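Local coordinates for alpha-galactosidase (PDB 6LCJ), which probably hydrolyses terminal alpha-galactosyl residues from galactosides, as a thermostable glycosidase that assembles into hexamers, at residues A132-Y137 with A145-L150. Sequence-based numbering, arbitrary orientation.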
loop_
_atom_site.group_PDB
_atom_site.type_symbol
_atom_site.label_atom_id
_atom_site.label_comp_id
_atom_site.label_asym_id
_atom_site.label_seq_id
_atom_site.Cartn_x
_atom_site.Cartn_y
_atom_site.Cartn_z
ATOM N N ALA E 132 -22.017 32.495 21.273
ATOM C CA ALA E 132 -22.980 32.034 22.255
ATOM C C ALA E 132 -23.660 30.760 21.774
ATOM O O ALA E 132 -23.561 30.367 20.606
ATOM C CB ALA E 132 -24.029 33.117 22.536
ATOM N N TRP E 133 -24.394 30.136 22.698
ATOM C CA TRP E 133 -25.030 28.852 22.476
ATOM C C TRP E 133 -26.334 28.819 23.243
ATOM O O TRP E 133 -26.444 29.389 24.326
ATOM C CB TRP E 133 -24.176 27.676 22.958
ATOM C CG TRP E 133 -22.851 27.565 22.316
ATOM C CD1 TRP E 133 -21.696 28.167 22.721
ATOM C CD2 TRP E 133 -22.522 26.791 21.153
ATOM N NE1 TRP E 133 -20.671 27.816 21.881
ATOM C CE2 TRP E 133 -21.152 26.971 20.911
ATOM C CE3 TRP E 133 -23.256 25.966 20.298
ATOM C CZ2 TRP E 133 -20.493 26.353 19.842
ATOM C CZ3 TRP E 133 -22.598 25.358 19.232
ATOM C CH2 TRP E 133 -21.235 25.562 19.014
ATOM N N PHE E 134 -27.313 28.129 22.679
ATOM C CA PHE E 134 -28.533 27.800 23.388
ATOM C C PHE E 134 -28.427 26.347 23.804
ATOM O O PHE E 134 -28.049 25.499 22.989
ATOM C CB PHE E 134 -29.771 28.020 22.520
ATOM C CG PHE E 134 -31.052 27.726 23.235
ATOM C CD1 PHE E 134 -31.373 28.407 24.399
ATOM C CD2 PHE E 134 -31.921 26.763 22.765
ATOM C CE1 PHE E 134 -32.543 28.142 25.080
ATOM C CE2 PHE E 134 -33.093 26.479 23.441
ATOM C CZ PHE E 134 -33.407 27.181 24.608
ATOM N N LEU E 135 -28.720 26.067 25.072
ATOM C CA LEU E 135 -28.714 24.697 25.568
ATOM C C LEU E 135 -30.017 24.446 26.299
ATOM O O LEU E 135 -30.430 25.253 27.134
ATOM C CB LEU E 135 -27.522 24.429 26.490
ATOM C CG LEU E 135 -27.609 23.173 27.360
ATOM C CD1 LEU E 135 -27.352 21.936 26.531
ATOM C CD2 LEU E 135 -26.661 23.255 28.540
ATOM N N ALA E 136 -30.662 23.333 25.981
ATOM C CA ALA E 136 -31.980 23.051 26.509
ATOM C C ALA E 136 -32.165 21.543 26.601
ATOM O O ALA E 136 -31.520 20.774 25.883
ATOM C CB ALA E 136 -33.063 23.686 25.633
ATOM N N TYR E 137 -33.043 21.130 27.513
ATOM C CA TYR E 137 -33.392 19.730 27.688
ATOM C C TYR E 137 -34.885 19.657 27.953
ATOM O O TYR E 137 -35.402 20.394 28.796
ATOM C CB TYR E 137 -32.616 19.098 28.846
ATOM C CG TYR E 137 -32.916 17.637 29.035
ATOM C CD1 TYR E 137 -32.980 16.778 27.947
ATOM C CD2 TYR E 137 -33.132 17.112 30.302
ATOM C CE1 TYR E 137 -33.253 15.434 28.111
ATOM C CE2 TYR E 137 -33.401 15.758 30.482
ATOM C CZ TYR E 137 -33.463 14.926 29.382
ATOM O OH TYR E 137 -33.728 13.585 29.557
ATOM N N ALA E 145 -38.312 24.534 19.219
ATOM C CA ALA E 145 -39.045 25.793 19.118
ATOM C C ALA E 145 -38.411 26.887 19.976
ATOM O O ALA E 145 -38.454 28.066 19.610
ATOM C CB ALA E 145 -40.505 25.575 19.515
ATOM N N ALA E 146 -37.806 26.520 21.108
ATOM C CA ALA E 146 -37.176 27.523 21.957
ATOM C C ALA E 146 -35.861 28.010 21.362
ATOM O O ALA E 146 -35.498 29.175 21.541
ATOM C CB ALA E 146 -36.962 26.965 23.366
ATOM N N TYR E 147 -35.135 27.134 20.663
ATOM C CA TYR E 147 -33.938 27.561 19.942
ATOM C C TYR E 147 -34.301 28.509 18.805
ATOM O O TYR E 147 -33.657 29.551 18.625
ATOM C CB TYR E 147 -33.181 26.328 19.420
ATOM C CG TYR E 147 -31.935 26.590 18.579
ATOM C CD1 TYR E 147 -30.960 27.501 18.984
ATOM C CD2 TYR E 147 -31.727 25.901 17.389
ATOM C CE1 TYR E 147 -29.824 27.722 18.218
ATOM C CE2 TYR E 147 -30.598 26.116 16.614
ATOM C CZ TYR E 147 -29.649 27.022 17.033
ATOM O OH TYR E 147 -28.529 27.222 16.256
ATOM N N ALA E 148 -35.342 28.172 18.034
ATOM C CA ALA E 148 -35.701 28.990 16.877
ATOM C C ALA E 148 -36.033 30.426 17.272
ATOM O O ALA E 148 -35.739 31.355 16.508
ATOM C CB ALA E 148 -36.868 28.355 16.120
ATOM N N ARG E 149 -36.610 30.636 18.467
ATOM C CA ARG E 149 -36.954 31.991 18.902
ATOM C C ARG E 149 -35.728 32.861 19.093
ATOM O O ARG E 149 -35.814 34.090 18.980
ATOM C CB ARG E 149 -37.752 31.951 20.198
ATOM C CG ARG E 149 -39.210 31.607 19.976
ATOM C CD ARG E 149 -39.868 31.201 21.254
ATOM N NE ARG E 149 -40.912 30.210 21.017
ATOM C CZ ARG E 149 -41.104 29.144 21.785
ATOM N NH1 ARG E 149 -40.313 28.932 22.834
ATOM N NH2 ARG E 149 -42.081 28.293 21.502
ATOM N N LEU E 150 -34.580 32.258 19.370
ATOM C CA LEU E 150 -33.354 33.012 19.573
ATOM C C LEU E 150 -32.587 33.269 18.281
ATOM O O LEU E 150 -31.486 33.835 18.327
ATOM C CB LEU E 150 -32.479 32.281 20.591
ATOM C CG LEU E 150 -33.228 32.180 21.919
ATOM C CD1 LEU E 150 -32.494 31.294 22.898
ATOM C CD2 LEU E 150 -33.423 33.582 22.498
#
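Along 145-150, contact begins at Ala-146, whose CB lies 3.8 Å from CZ, the far end of the Phe-134 ring, while its carbonyl oxygen sits over one face of that ring, nearer the border than the centre. With Tyr-147 the helix backbone itself comes in, the amide N standing 3.5 Å from Phe-134 CE2 in an oblique approach. Tyr-147 CB rests 3.6 Å from Phe-134 CD2, and the two side chains run antiparallel alongside each other, bringing Tyr-147 CD1 back to Phe-134 CB at 3.8 Å. The tyrosine ring reaches strand 102-108, chi1 being 177° with CG anti to the backbone N, and its OH is hydrogen-bonded to Ala-108 O. Further on, Leu-150 comes in crosswise and sets CD1 against Phe-134 CD1. Replacing Phe-134 by alanine removes the ring, which would probably open a gap and leave Ala-146 CB, Tyr-147 CB and Leu-150 CD1 without their common partner. Strand 132-137 runs between strands 26-30 and 102-108; behind it Trp-133 and Leu-135 pack on strand 33-37 of the second antiparallel sheet, a beta-sandwich. Helix 140-149 lies between this sandwich and the TIM barrel expected of GH36 enzymes, whose strand 161-164 follows.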